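Local coordinates for proteasome protein (Corynebacterium glutamicum ATCC 13032, PDB 2P90) that is of unknown function but belongs to the PAC2 family, whose name-giving relatives are proteasome assembly chaperones, and assembles from three copies of the chain, at residues H48-A52 and L53-L57; L66-Y69 and R70-R73; D113-W116 and G117-S120; L183-L186 and L187-G191; T214-L217 and L218-A222. One frame throughout, in Å; residues are numbered along the deposited sequence.

Contact 1: H48-A52 and L53-L57; sequences HLMDA and LDHRL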
loop_
_atom_site.group_PDB
_atom_site.type_symbol
_atom_site.label_atom_id
_atom_site.label_comp_id
_atom_site.label_asym_id
_atom_site.label_seq_id
_atom_site.Cartn_x
_atom_site.Cartn_y
_atom_site.Cartn_z
ATOM N N HIS B 48 26.245 2.717 -8.372
ATOM C CA HIS B 48 27.643 3.059 -8.592
ATOM C C HIS B 48 28.469 1.894 -9.202
ATOM O O HIS B 48 29.241 2.096 -10.163
ATOM C CB HIS B 48 28.290 3.572 -7.301
ATOM C CG HIS B 48 29.719 3.967 -7.468
ATOM N ND1 HIS B 48 30.768 3.166 -7.056
ATOM C CD2 HIS B 48 30.284 5.056 -8.051
ATOM C CE1 HIS B 48 31.916 3.763 -7.349
ATOM N NE2 HIS B 48 31.647 4.908 -7.957
ATOM N N LEU B 49 28.298 0.707 -8.627
ATOM C CA LEU B 49 28.953 -0.507 -9.082
ATOM C C LEU B 49 28.512 -0.833 -10.489
ATOM O O LEU B 49 29.321 -1.217 -11.330
ATOM C CB LEU B 49 28.587 -1.664 -8.161
ATOM C CG LEU B 49 29.151 -1.579 -6.737
ATOM C CD1 LEU B 49 28.646 -2.723 -5.877
ATOM C CD2 LEU B 49 30.725 -1.504 -6.679
ATOM N N MET B 50 27.224 -0.643 -10.762
ATOM C CA MET B 50 26.698 -0.927 -12.084
ATOM C C MET B 50 27.274 -0.023 -13.181
ATOM O O MET B 50 27.611 -0.505 -14.254
ATOM C CB MET B 50 25.182 -0.883 -12.072
ATOM C CG MET B 50 24.552 -1.988 -12.919
ATOM S SD MET B 50 24.062 -3.487 -12.048
ATOM C CE MET B 50 22.551 -2.784 -11.371
ATOM N N ASP B 51 27.405 1.272 -12.889
ATOM C CA ASP B 51 27.941 2.237 -13.825
ATOM C C ASP B 51 29.439 2.065 -14.021
ATOM O O ASP B 51 29.954 2.325 -15.107
ATOM C CB ASP B 51 27.723 3.640 -13.301
ATOM C CG ASP B 51 26.291 4.064 -13.370
ATOM O OD1 ASP B 51 25.511 3.348 -14.055
ATOM O OD2 ASP B 51 25.939 5.108 -12.756
ATOM N N ALA B 52 30.119 1.625 -12.967
ATOM C CA ALA B 52 31.568 1.654 -12.916
ATOM C C ALA B 52 32.237 0.343 -13.323
ATOM O O ALA B 52 33.365 0.359 -13.806
ATOM C CB ALA B 52 32.054 2.072 -11.519
ATOM N N LEU B 53 31.554 -0.782 -13.119
ATOM C CA LEU B 53 32.145 -2.108 -13.333
ATOM C C LEU B 53 31.413 -2.906 -14.403
ATOM O O LEU B 53 30.218 -2.637 -14.680
ATOM C CB LEU B 53 32.169 -2.872 -12.007
ATOM C CG LEU B 53 33.140 -2.312 -10.948
ATOM C CD1 LEU B 53 32.879 -2.952 -9.615
ATOM C CD2 LEU B 53 34.630 -2.497 -11.336
ATOM N N ASP B 54 32.102 -3.876 -15.016
ATOM C CA ASP B 54 31.401 -4.801 -15.933
ATOM C C ASP B 54 30.470 -5.726 -15.138
ATOM O O ASP B 54 30.836 -6.249 -14.069
ATOM C CB ASP B 54 32.359 -5.608 -16.860
ATOM C CG ASP B 54 33.170 -4.692 -17.866
ATOM O OD1 ASP B 54 32.589 -3.767 -18.525
ATOM O OD2 ASP B 54 34.406 -4.911 -17.972
ATOM N N HIS B 55 29.258 -5.899 -15.664
ATOM C CA HIS B 55 28.222 -6.728 -15.035
ATOM C C HIS B 55 27.413 -7.465 -16.113
ATOM O O HIS B 55 27.264 -6.973 -17.222
ATOM C CB HIS B 55 27.301 -5.877 -14.152
ATOM C CG HIS B 55 26.685 -4.720 -14.872
ATOM N ND1 HIS B 55 25.474 -4.807 -15.522
ATOM C CD2 HIS B 55 27.118 -3.452 -15.058
ATOM C CE1 HIS B 55 25.179 -3.638 -16.065
ATOM N NE2 HIS B 55 26.161 -2.796 -15.794
ATOM N N ARG B 56 26.931 -8.661 -15.788
ATOM C CA ARG B 56 26.080 -9.432 -16.695
ATOM C C ARG B 56 24.873 -9.890 -15.882
ATOM O O ARG B 56 25.032 -10.392 -14.750
ATOM C CB ARG B 56 26.801 -10.674 -17.278
ATOM C CG ARG B 56 28.001 -10.484 -18.274
ATOM C CD ARG B 56 27.640 -9.832 -19.627
ATOM N NE ARG B 56 28.132 -8.434 -19.702
ATOM C CZ ARG B 56 29.382 -8.066 -20.037
ATOM N NH1 ARG B 56 30.301 -8.984 -20.358
ATOM N NH2 ARG B 56 29.729 -6.778 -20.041
ATOM N N LEU B 57 23.678 -9.703 -16.459
ATOM C CA LEU B 57 22.407 -10.163 -15.851
ATOM C C LEU B 57 22.295 -11.707 -15.771
ATOM O O LEU B 57 22.460 -12.398 -16.774
ATOM C CB LEU B 57 21.213 -9.599 -16.629
ATOM C CG LEU B 57 19.812 -9.812 -16.025
ATOM C CD1 LEU B 57 19.722 -9.211 -14.632
ATOM C CD2 LEU B 57 18.761 -9.191 -16.928
HETATM O O HOH W 1 29.245 -1.022 -16.548
#
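The turn that carries the end of helix 41-52 into strand 54-61 brings M50, on the last turn of the helix, against H55 in the strand, and L49 against L53 at the corner between them. M50 and H55 cross at about a right angle. Bends of the M50 chain at chi2 (96°) and chi3 lay it over one face of the imidazole, where CG stands 3.5 Å from the ring centroid, a CH-pi contact. The sulfur follows on as a Met-aromatic contact, M50 SD lying 4.0 Å from the H55 centroid. H55 reaches this place with its CG between the backbone N and the carbonyl carbon (chi1 55°), which tucks the ring back toward the helix.

At the corner L53 N gives the last helical bond to L49 O, 2.9 Å long and bent to 145° at the hydrogen. One water then spans the turn, donating to M50 O at 2.9 Å and to L53 O at 2.7 Å, and so bridges two carbonyls that could not bond to each other. L49 and L53 run side by side, with L49 CD2 and L53 CD1 3.9 Å apart. L49 leans on F104 and M106 of strand 103-108 and on L218 of helix 211-225, L53 packs on V96, and M50 touches H94 and S108, while backbone bonds from D54 and R56 join the strand to strand 92-97.

Contact 2: L66-Y69 and R70-R73; sequences LIDY and RSRR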
loop_
_atom_site.group_PDB
_atom_site.type_symbol
_atom_site.label_atom_id
_atom_site.label_comp_id
_atom_site.label_asym_id
_atom_site.label_seq_id
_atom_site.Cartn_x
_atom_site.Cartn_y
_atom_site.Cartn_z
ATOM N N LEU B 66 5.591 -9.425 -7.365
ATOM C CA LEU B 66 6.399 -8.865 -6.284
ATOM C C LEU B 66 6.087 -7.435 -5.888
ATOM O O LEU B 66 6.269 -7.081 -4.730
ATOM C CB LEU B 66 7.905 -9.059 -6.567
ATOM C CG LEU B 66 8.404 -10.537 -6.528
ATOM C CD1 LEU B 66 9.839 -10.695 -7.088
ATOM C CD2 LEU B 66 8.301 -11.195 -5.142
ATOM N N ILE B 67 5.527 -6.654 -6.818
ATOM C CA ILE B 67 5.395 -5.194 -6.669
ATOM C C ILE B 67 3.918 -4.720 -6.622
ATOM O O ILE B 67 3.062 -5.171 -7.417
ATOM C CB ILE B 67 6.114 -4.452 -7.876
ATOM C CG1 ILE B 67 7.624 -4.814 -7.990
ATOM C CG2 ILE B 67 5.827 -2.930 -7.907
ATOM C CD1 ILE B 67 8.519 -4.472 -6.784
ATOM N N ASP B 68 3.646 -3.799 -5.696
ATOM C CA ASP B 68 2.424 -2.995 -5.704
ATOM C C ASP B 68 2.737 -1.775 -6.546
ATOM O O ASP B 68 3.362 -0.841 -6.091
ATOM C CB ASP B 68 2.046 -2.544 -4.272
ATOM C CG ASP B 68 0.729 -1.727 -4.233
ATOM O OD1 ASP B 68 0.433 -0.942 -5.183
ATOM O OD2 ASP B 68 -0.020 -1.860 -3.239
ATOM N N TYR B 69 2.265 -1.755 -7.785
ATOM C CA TYR B 69 2.733 -0.718 -8.711
ATOM C C TYR B 69 2.132 0.644 -8.396
ATOM O O TYR B 69 2.720 1.674 -8.769
ATOM C CB TYR B 69 2.392 -1.058 -10.132
ATOM C CG TYR B 69 3.089 -2.230 -10.755
ATOM C CD1 TYR B 69 4.194 -2.042 -11.593
ATOM C CD2 TYR B 69 2.599 -3.532 -10.578
ATOM C CE1 TYR B 69 4.799 -3.128 -12.237
ATOM C CE2 TYR B 69 3.198 -4.602 -11.195
ATOM C CZ TYR B 69 4.288 -4.400 -12.022
ATOM O OH TYR B 69 4.842 -5.477 -12.670
ATOM N N ARG B 70 0.968 0.658 -7.748
ATOM C CA ARG B 70 0.382 1.925 -7.326
ATOM C C ARG B 70 1.138 2.557 -6.152
ATOM O O ARG B 70 1.169 3.798 -6.021
ATOM C CB ARG B 70 -1.139 1.870 -7.114
ATOM C CG ARG B 70 -1.937 1.911 -8.417
ATOM C CD ARG B 70 -3.501 1.804 -8.199
ATOM N NE ARG B 70 -4.072 3.101 -7.887
ATOM C CZ ARG B 70 -4.453 3.526 -6.671
ATOM N NH1 ARG B 70 -4.372 2.729 -5.582
ATOM N NH2 ARG B 70 -4.913 4.780 -6.552
ATOM N N SER B 71 1.781 1.737 -5.320
ATOM C CA SER B 71 2.776 2.306 -4.364
ATOM C C SER B 71 4.072 2.794 -5.022
ATOM O O SER B 71 4.598 3.795 -4.596
ATOM C CB SER B 71 3.162 1.356 -3.233
ATOM O OG SER B 71 2.084 0.540 -2.871
ATOM N N ARG B 72 4.605 2.080 -6.017
ATOM C CA ARG B 72 5.894 2.461 -6.614
ATOM C C ARG B 72 5.809 3.441 -7.769
ATOM O O ARG B 72 6.641 4.347 -7.850
ATOM C CB ARG B 72 6.656 1.256 -7.101
ATOM C CG ARG B 72 6.732 0.134 -6.131
ATOM C CD ARG B 72 7.423 0.497 -4.767
ATOM N NE ARG B 72 7.824 -0.783 -4.217
ATOM C CZ ARG B 72 9.014 -1.128 -3.772
ATOM N NH1 ARG B 72 10.022 -0.292 -3.675
ATOM N NH2 ARG B 72 9.138 -2.351 -3.365
ATOM N N ARG B 73 4.833 3.244 -8.669
ATOM C CA ARG B 73 4.642 4.100 -9.845
ATOM C C ARG B 73 5.983 4.396 -10.548
ATOM O O ARG B 73 6.471 5.529 -10.520
ATOM C CB ARG B 73 3.933 5.387 -9.435
ATOM C CG ARG B 73 2.508 5.168 -8.888
ATOM C CD ARG B 73 1.672 6.394 -9.196
ATOM N NE ARG B 73 0.283 6.324 -8.779
ATOM C CZ ARG B 73 -0.699 5.724 -9.468
ATOM N NH1 ARG B 73 -0.458 5.067 -10.610
ATOM N NH2 ARG B 73 -1.926 5.755 -8.995
#
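D68 swings its carboxylate away from its own backbone N (chi1 -178°), which puts OD1 over the first turn of helix 69-72, where S71 N donates a capping hydrogen bond to it, 3.0 Å long. D68 is thus the N-cap residue. R72 holds CG beside its backbone N (chi1 -48°), where it packs 3.7 Å from I67 CG2, the two side chains crossing nearly at right angles; the bend at chi2 then redirects the rest of the chain. The S71 N-H comes to OD1 from well above the carboxylate plane, and the D68 carbonyl takes part as well: R72 N donates to D68 O at 3.2 Å, with S71 N adding a weak bond to the same oxygen. R73 N closes the short helix on Y69 O.

The charged ends of the arginines find their partners beyond this turn. R72 NE pairs with D113 of its own chain, whereas R70 meets D113 and E111 of the second subunit and R73 meets that same E111. The Y69 hydroxyl bonds to D64. Chemically, the capped turn is a small scaffold that aims three guanidinium groups at acids on two chains. D68 OD2 also lies close to D68 OD2 of the third subunit, a pairing of like charges that would probably make it harder for both to be ionised.

Contact 3: D113-W116 and G117-S120; sequences DLRW and GDFS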
loop_
_atom_site.group_PDB
_atom_site.type_symbol
_atom_site.label_atom_id
_atom_site.label_comp_id
_atom_site.label_asym_id
_atom_site.label_seq_id
_atom_site.Cartn_x
_atom_site.Cartn_y
_atom_site.Cartn_z
ATOM N N ASP B 113 7.173 -5.601 -2.546
ATOM C CA ASP B 113 6.030 -5.310 -1.663
ATOM C C ASP B 113 5.373 -6.640 -1.199
ATOM O O ASP B 113 4.834 -6.723 -0.097
ATOM C CB ASP B 113 4.960 -4.475 -2.371
ATOM C CG ASP B 113 5.431 -3.127 -2.800
ATOM O OD1 ASP B 113 5.470 -2.177 -1.959
ATOM O OD2 ASP B 113 5.692 -2.968 -4.015
ATOM N N LEU B 114 5.442 -7.671 -2.056
ATOM C CA LEU B 114 4.647 -8.882 -1.899
ATOM C C LEU B 114 5.499 -10.152 -1.834
ATOM O O LEU B 114 6.662 -10.177 -2.288
ATOM C CB LEU B 114 3.649 -8.998 -3.083
ATOM C CG LEU B 114 2.909 -7.715 -3.564
ATOM C CD1 LEU B 114 2.140 -7.963 -4.823
ATOM C CD2 LEU B 114 1.985 -7.087 -2.482
ATOM N N ARG B 115 4.882 -11.212 -1.295
ATOM C CA ARG B 115 5.441 -12.563 -1.348
ATOM C C ARG B 115 6.865 -12.710 -0.735
ATOM O O ARG B 115 7.734 -13.389 -1.348
ATOM C CB ARG B 115 5.486 -13.059 -2.800
ATOM C CG ARG B 115 4.131 -13.237 -3.493
ATOM C CD ARG B 115 4.187 -14.529 -4.342
ATOM N NE ARG B 115 2.843 -14.889 -4.636
ATOM C CZ ARG B 115 2.149 -15.884 -4.123
ATOM N NH1 ARG B 115 2.655 -16.797 -3.331
ATOM N NH2 ARG B 115 0.895 -15.940 -4.450
ATOM N N TRP B 116 7.097 -12.116 0.438
ATOM C CA TRP B 116 8.403 -12.227 1.093
ATOM C C TRP B 116 8.882 -13.699 1.326
ATOM O O TRP B 116 10.064 -13.973 1.175
ATOM C CB TRP B 116 8.432 -11.427 2.384
ATOM C CG TRP B 116 8.519 -9.919 2.199
ATOM C CD1 TRP B 116 8.478 -9.190 1.003
ATOM C CD2 TRP B 116 8.627 -8.960 3.236
ATOM N NE1 TRP B 116 8.560 -7.839 1.268
ATOM C CE2 TRP B 116 8.650 -7.670 2.625
ATOM C CE3 TRP B 116 8.685 -9.050 4.631
ATOM C CZ2 TRP B 116 8.752 -6.496 3.373
ATOM C CZ3 TRP B 116 8.765 -7.865 5.377
ATOM C CH2 TRP B 116 8.798 -6.620 4.748
ATOM N N GLY B 117 7.948 -14.616 1.641
ATOM C CA GLY B 117 8.204 -16.042 1.755
ATOM C C GLY B 117 8.721 -16.680 0.477
ATOM O O GLY B 117 9.803 -17.236 0.473
ATOM N N ASP B 118 7.957 -16.606 -0.617
ATOM C CA ASP B 118 8.433 -17.119 -1.901
ATOM C C ASP B 118 9.708 -16.419 -2.361
ATOM O O ASP B 118 10.583 -17.057 -2.928
ATOM C CB ASP B 118 7.365 -17.012 -2.985
ATOM C CG ASP B 118 6.083 -17.818 -2.658
ATOM O OD1 ASP B 118 6.139 -18.781 -1.869
ATOM O OD2 ASP B 118 5.005 -17.474 -3.194
ATOM N N PHE B 119 9.814 -15.120 -2.097
ATOM C CA PHE B 119 10.980 -14.333 -2.510
ATOM C C PHE B 119 12.265 -14.746 -1.791
ATOM O O PHE B 119 13.299 -14.954 -2.422
ATOM C CB PHE B 119 10.731 -12.822 -2.316
ATOM C CG PHE B 119 11.920 -11.982 -2.634
ATOM C CD1 PHE B 119 12.325 -11.803 -3.959
ATOM C CD2 PHE B 119 12.658 -11.360 -1.606
ATOM C CE1 PHE B 119 13.458 -11.033 -4.259
ATOM C CE2 PHE B 119 13.794 -10.611 -1.894
ATOM C CZ PHE B 119 14.195 -10.434 -3.212
ATOM N N SER B 120 12.209 -14.830 -0.470
ATOM C CA SER B 120 13.381 -15.221 0.275
ATOM C C SER B 120 13.745 -16.688 -0.038
ATOM O O SER B 120 14.914 -17.001 -0.205
ATOM C CB SER B 120 13.143 -14.967 1.742
ATOM O OG SER B 120 12.247 -15.922 2.197
#
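The guanidinium of R115 and the carboxylate of D118 lie nearly coplanar, 4° apart, and D118 OD2 meets the R115 group at its edge. NH1 is the touching atom of this salt bridge; the modelled R115 NH1 to D118 OD2 distance of 2.4 Å is very short, so its exact value is doubtful. R115 CD also borders that oxygen, at 3.3 Å from D118 OD2. A bend at chi2 (-140°) turns the arginine chain along the helix start to reach it, and NH2 pairs separately with E65 of the third subunit. Of the other flat groups, W116 stacks on Y69 of the third subunit while its NE1 bonds to P112 O, and the F119 ring meets F61 edge-to-face.

R115 occupies the N-cap position of helix 116-129, and the first helical bonds follow from it: F119 N to R115 O at 2.8 Å, almost in line with the carbonyl, and S120 N to W116 O, also 2.8 Å. The G117 and D118 amides of the first turn donate to the carboxylate of D64 of the third subunit. The S120 side chain rests against L183 and L186 of helix 179-189.

Contact 4: L183-L186 and L187-G191; sequences LEKL and LKDKG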
loop_
_atom_site.group_PDB
_atom_site.type_symbol
_atom_site.label_atom_id
_atom_site.label_comp_id
_atom_site.label_asym_id
_atom_site.label_seq_id
_atom_site.Cartn_x
_atom_site.Cartn_y
_atom_site.Cartn_z
ATOM N N LEU B 183 15.133 -12.716 4.637
ATOM C CA LEU B 183 16.060 -13.537 3.884
ATOM C C LEU B 183 17.264 -13.923 4.768
ATOM O O LEU B 183 17.730 -15.084 4.734
ATOM C CB LEU B 183 16.502 -12.817 2.618
ATOM C CG LEU B 183 17.742 -13.307 1.882
ATOM C CD1 LEU B 183 17.548 -14.719 1.315
ATOM C CD2 LEU B 183 18.188 -12.288 0.772
ATOM N N GLU B 184 17.720 -12.957 5.570
ATOM C CA GLU B 184 18.792 -13.169 6.545
ATOM C C GLU B 184 18.430 -14.286 7.490
ATOM O O GLU B 184 19.193 -15.226 7.616
ATOM C CB GLU B 184 19.090 -11.914 7.369
ATOM C CG GLU B 184 19.833 -10.849 6.613
ATOM C CD GLU B 184 20.410 -9.837 7.551
ATOM O OE1 GLU B 184 21.224 -10.258 8.425
ATOM O OE2 GLU B 184 20.088 -8.638 7.417
ATOM N N LYS B 185 17.263 -14.193 8.128
ATOM C CA LYS B 185 16.814 -15.230 9.040
ATOM C C LYS B 185 16.730 -16.610 8.387
ATOM O O LYS B 185 17.063 -17.599 9.016
ATOM C CB LYS B 185 15.492 -14.852 9.708
ATOM C CG LYS B 185 15.379 -15.428 11.118
ATOM C CD LYS B 185 14.003 -15.239 11.719
ATOM C CE LYS B 185 13.786 -16.224 12.876
ATOM N NZ LYS B 185 13.979 -17.651 12.458
ATOM N N LEU B 186 16.316 -16.681 7.125
ATOM C CA LEU B 186 16.216 -17.977 6.442
ATOM C C LEU B 186 17.598 -18.593 6.084
ATOM O O LEU B 186 17.779 -19.821 6.078
ATOM C CB LEU B 186 15.349 -17.835 5.196
ATOM C CG LEU B 186 15.032 -19.068 4.353
ATOM C CD1 LEU B 186 14.181 -20.105 5.133
ATOM C CD2 LEU B 186 14.333 -18.655 3.074
ATOM N N LEU B 187 18.554 -17.729 5.767
ATOM C CA LEU B 187 19.911 -18.154 5.442
ATOM C C LEU B 187 20.528 -18.701 6.718
ATOM O O LEU B 187 20.982 -19.833 6.728
ATOM C CB LEU B 187 20.740 -17.007 4.826
ATOM C CG LEU B 187 20.485 -16.720 3.341
ATOM C CD1 LEU B 187 20.948 -15.341 2.872
ATOM C CD2 LEU B 187 21.085 -17.813 2.471
ATOM N N LYS B 188 20.470 -17.935 7.801
ATOM C CA LYS B 188 20.859 -18.433 9.118
ATOM C C LYS B 188 20.244 -19.818 9.425
ATOM O O LYS B 188 20.979 -20.812 9.560
ATOM C CB LYS B 188 20.520 -17.415 10.206
ATOM C CG LYS B 188 20.803 -17.894 11.623
ATOM C CD LYS B 188 20.387 -16.833 12.643
ATOM C CE LYS B 188 18.880 -16.914 12.958
ATOM N NZ LYS B 188 18.571 -17.658 14.247
ATOM N N ASP B 189 18.912 -19.888 9.493
ATOM C CA ASP B 189 18.197 -21.119 9.806
ATOM C C ASP B 189 18.581 -22.269 8.886
ATOM O O ASP B 189 18.457 -23.432 9.254
ATOM C CB ASP B 189 16.679 -20.900 9.705
ATOM C CG ASP B 189 16.137 -19.964 10.770
ATOM O OD1 ASP B 189 16.913 -19.547 11.657
ATOM O OD2 ASP B 189 14.923 -19.645 10.720
ATOM N N LYS B 190 19.011 -21.970 7.673
ATOM C CA LYS B 190 19.457 -23.033 6.785
ATOM C C LYS B 190 20.946 -23.385 6.953
ATOM O O LYS B 190 21.477 -24.197 6.187
ATOM C CB LYS B 190 19.147 -22.687 5.327
ATOM C CG LYS B 190 17.800 -23.205 4.821
ATOM C CD LYS B 190 17.404 -22.480 3.540
ATOM C CE LYS B 190 16.053 -22.954 3.014
ATOM N NZ LYS B 190 16.178 -23.934 1.892
ATOM N N GLY B 191 21.605 -22.765 7.939
ATOM C CA GLY B 191 23.040 -22.995 8.238
ATOM C C GLY B 191 24.054 -22.175 7.447
ATOM O O GLY B 191 25.228 -22.516 7.421
#
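L183 and L187 make the tightly packed side of this helix end, while K185, K188 and D189 form a looser, charged side. L183 CD1 and L187 CD1 touch at 3.8 Å, L187 resting in addition on T135 and V194 of the central sheet. L186 points with CG anti to its backbone N (chi1 -177°) and runs alongside K190, so that L186 CD1 comes to 4.0 Å from K190 CE; together they cover V124 of helix 116-129. Beneath them the backbone keeps helical bonds, L187 N to L183 O and K188 N to E184 O both 3.0 Å, until G191, with positive phi, ends the helix in a Schellman motif. E184 turns inward, its OE2 bonded to Y139.

Across the polar side, the extended K185 chain folds over at chi4 (-56°) and brings NZ to 2.8 Å from D189 OD2. K188 NZ sits 3.6 Å from D189 OD1, a long salt bridge from the same aspartate. One carboxylate therefore serves two ammonium groups 4.9 Å apart, measured from K185 NZ to K188 NZ. Its negative charge would probably offset their mutual repulsion and, this close to the helix C-terminus, the lysines should also sit well with the partial negative charge of the helix end.

Contact 5: T214-L217 and L218-A222; sequences TLKL and LQSIA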
loop_
_atom_site.group_PDB
_atom_site.type_symbol
_atom_site.label_atom_id
_atom_site.label_comp_id
_atom_site.label_asym_id
_atom_site.label_seq_id
_atom_site.Cartn_x
_atom_site.Cartn_y
_atom_site.Cartn_z
ATOM N N THR B 214 27.465 5.847 1.171
ATOM C CA THR B 214 27.637 4.942 0.040
ATOM C C THR B 214 29.063 4.406 0.061
ATOM O O THR B 214 29.265 3.190 0.127
ATOM C CB THR B 214 27.359 5.666 -1.280
ATOM O OG1 THR B 214 26.098 6.339 -1.181
ATOM C CG2 THR B 214 27.371 4.701 -2.501
ATOM N N LEU B 215 30.031 5.332 0.068
ATOM C CA LEU B 215 31.469 5.031 0.190
ATOM C C LEU B 215 31.778 4.059 1.318
ATOM O O LEU B 215 32.425 3.030 1.114
ATOM C CB LEU B 215 32.265 6.338 0.389
ATOM C CG LEU B 215 33.799 6.321 0.289
ATOM C CD1 LEU B 215 34.343 5.755 -1.054
ATOM C CD2 LEU B 215 34.350 7.719 0.490
ATOM N N LYS B 216 31.286 4.382 2.507
ATOM C CA LYS B 216 31.454 3.509 3.649
ATOM C C LYS B 216 30.893 2.103 3.399
ATOM O O LYS B 216 31.587 1.119 3.670
ATOM C CB LYS B 216 30.859 4.146 4.915
ATOM C CG LYS B 216 31.329 3.489 6.214
ATOM C CD LYS B 216 32.865 3.425 6.281
ATOM C CE LYS B 216 33.345 2.160 7.003
ATOM N NZ LYS B 216 33.414 2.335 8.482
ATOM N N LEU B 217 29.650 1.995 2.899
ATOM C CA LEU B 217 29.085 0.666 2.594
ATOM C C LEU B 217 29.966 -0.081 1.586
ATOM O O LEU B 217 30.246 -1.252 1.767
ATOM C CB LEU B 217 27.638 0.732 2.073
ATOM C CG LEU B 217 26.474 0.989 3.022
ATOM C CD1 LEU B 217 25.208 1.242 2.196
ATOM C CD2 LEU B 217 26.252 -0.148 4.037
ATOM N N LEU B 218 30.414 0.616 0.549
ATOM C CA LEU B 218 31.194 -0.023 -0.482
ATOM C C LEU B 218 32.576 -0.503 0.032
ATOM O O LEU B 218 33.000 -1.631 -0.262
ATOM C CB LEU B 218 31.306 0.885 -1.710
ATOM C CG LEU B 218 30.038 1.064 -2.560
ATOM C CD1 LEU B 218 30.323 1.898 -3.792
ATOM C CD2 LEU B 218 29.463 -0.305 -2.972
ATOM N N GLN B 219 33.261 0.328 0.823
ATOM C CA GLN B 219 34.544 -0.090 1.371
ATOM C C GLN B 219 34.393 -1.203 2.415
ATOM O O GLN B 219 35.274 -2.041 2.557
ATOM C CB GLN B 219 35.457 1.108 1.787
ATOM C CG GLN B 219 35.007 2.004 2.933
ATOM C CD GLN B 219 35.612 3.443 2.862
ATOM O OE1 GLN B 219 36.440 3.770 1.991
ATOM N NE2 GLN B 219 35.174 4.306 3.784
ATOM N N SER B 220 33.244 -1.266 3.089
ATOM C CA SER B 220 32.988 -2.391 3.995
ATOM C C SER B 220 32.850 -3.704 3.211
ATOM O O SER B 220 33.300 -4.760 3.651
ATOM C CB SER B 220 31.753 -2.146 4.851
ATOM O OG SER B 220 31.856 -0.904 5.505
ATOM N N ILE B 221 32.227 -3.608 2.046
ATOM C CA ILE B 221 32.078 -4.720 1.124
ATOM C C ILE B 221 33.415 -5.101 0.488
ATOM O O ILE B 221 33.770 -6.279 0.469
ATOM C CB ILE B 221 31.061 -4.351 0.024
ATOM C CG1 ILE B 221 29.645 -4.344 0.593
ATOM C CG2 ILE B 221 31.157 -5.298 -1.160
ATOM C CD1 ILE B 221 28.732 -3.505 -0.237
ATOM N N ALA B 222 34.145 -4.119 -0.044
ATOM C CA ALA B 222 35.487 -4.372 -0.587
ATOM C C ALA B 222 36.377 -5.105 0.435
ATOM O O ALA B 222 37.045 -6.080 0.091
ATOM C CB ALA B 222 36.132 -3.085 -1.076
#
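Q219 lies across the residues one turn before it, crossing L215 obliquely and K216 at about a right angle. Its CB stands 3.7 Å from L215 O. The CG then sits between the backbone N and the carbonyl carbon (chi1 65°), a placing that folds the chain back over the preceding turn and brings Q219 CG to 3.3 Å from L215 O. From there the chain is extended: CD still borders the L215 carbonyl, and the amide splits its two ends between neighbours. Q219 OE1 faces L215 CG at 4.0 Å, and Q219 NE2 lies against the aliphatic part of the lysine, 3.5 Å from K216 CD. These last contacts are packing alone.

Beside them, K216 O is gripped twice by one residue. S220 N donates to it at 3.0 Å, the ordinary helical bond, and S220 OG at 2.7 Å, arriving from the opposite face of the carbonyl plane. The serine can do this because its OG is turned back beside its own backbone N (chi1 -53°). K216 CE lies 3.7 Å from S220 OG, while NZ continues on to a salt bridge with D165 and a weak bond to T151 O.

L218 and T214 face helices 41-52 and 232-250; L217 and S220 face V199 and Y197 of strand 194-202. The arrangement is that of a buried alpha-helix laid against a mixed sheet, its serine hydroxyl satisfied by the carbonyl four residues back.

Contact 5 is the buried one, with its centre nearest the middle of the chain, and it meets contact 1 where L218 packs against H48 and L49; neither touches another subunit. Contacts 2 and 3 sit farther out, joined by bonds from D68 N to D113 and from L114 N to L66 O, and both reach neighbouring copies of the protein, so their chemistry runs to a capping aspartate in contact 2 and to intersubunit bonds and salt bridges in both. Contact 4 touches contact 3 through S120 and shares its third subunit, yet its salt bridges stay within one helix. Ring packing and a bridging water mark contact 1, whereas a doubly bonded carbonyl marks contact 5.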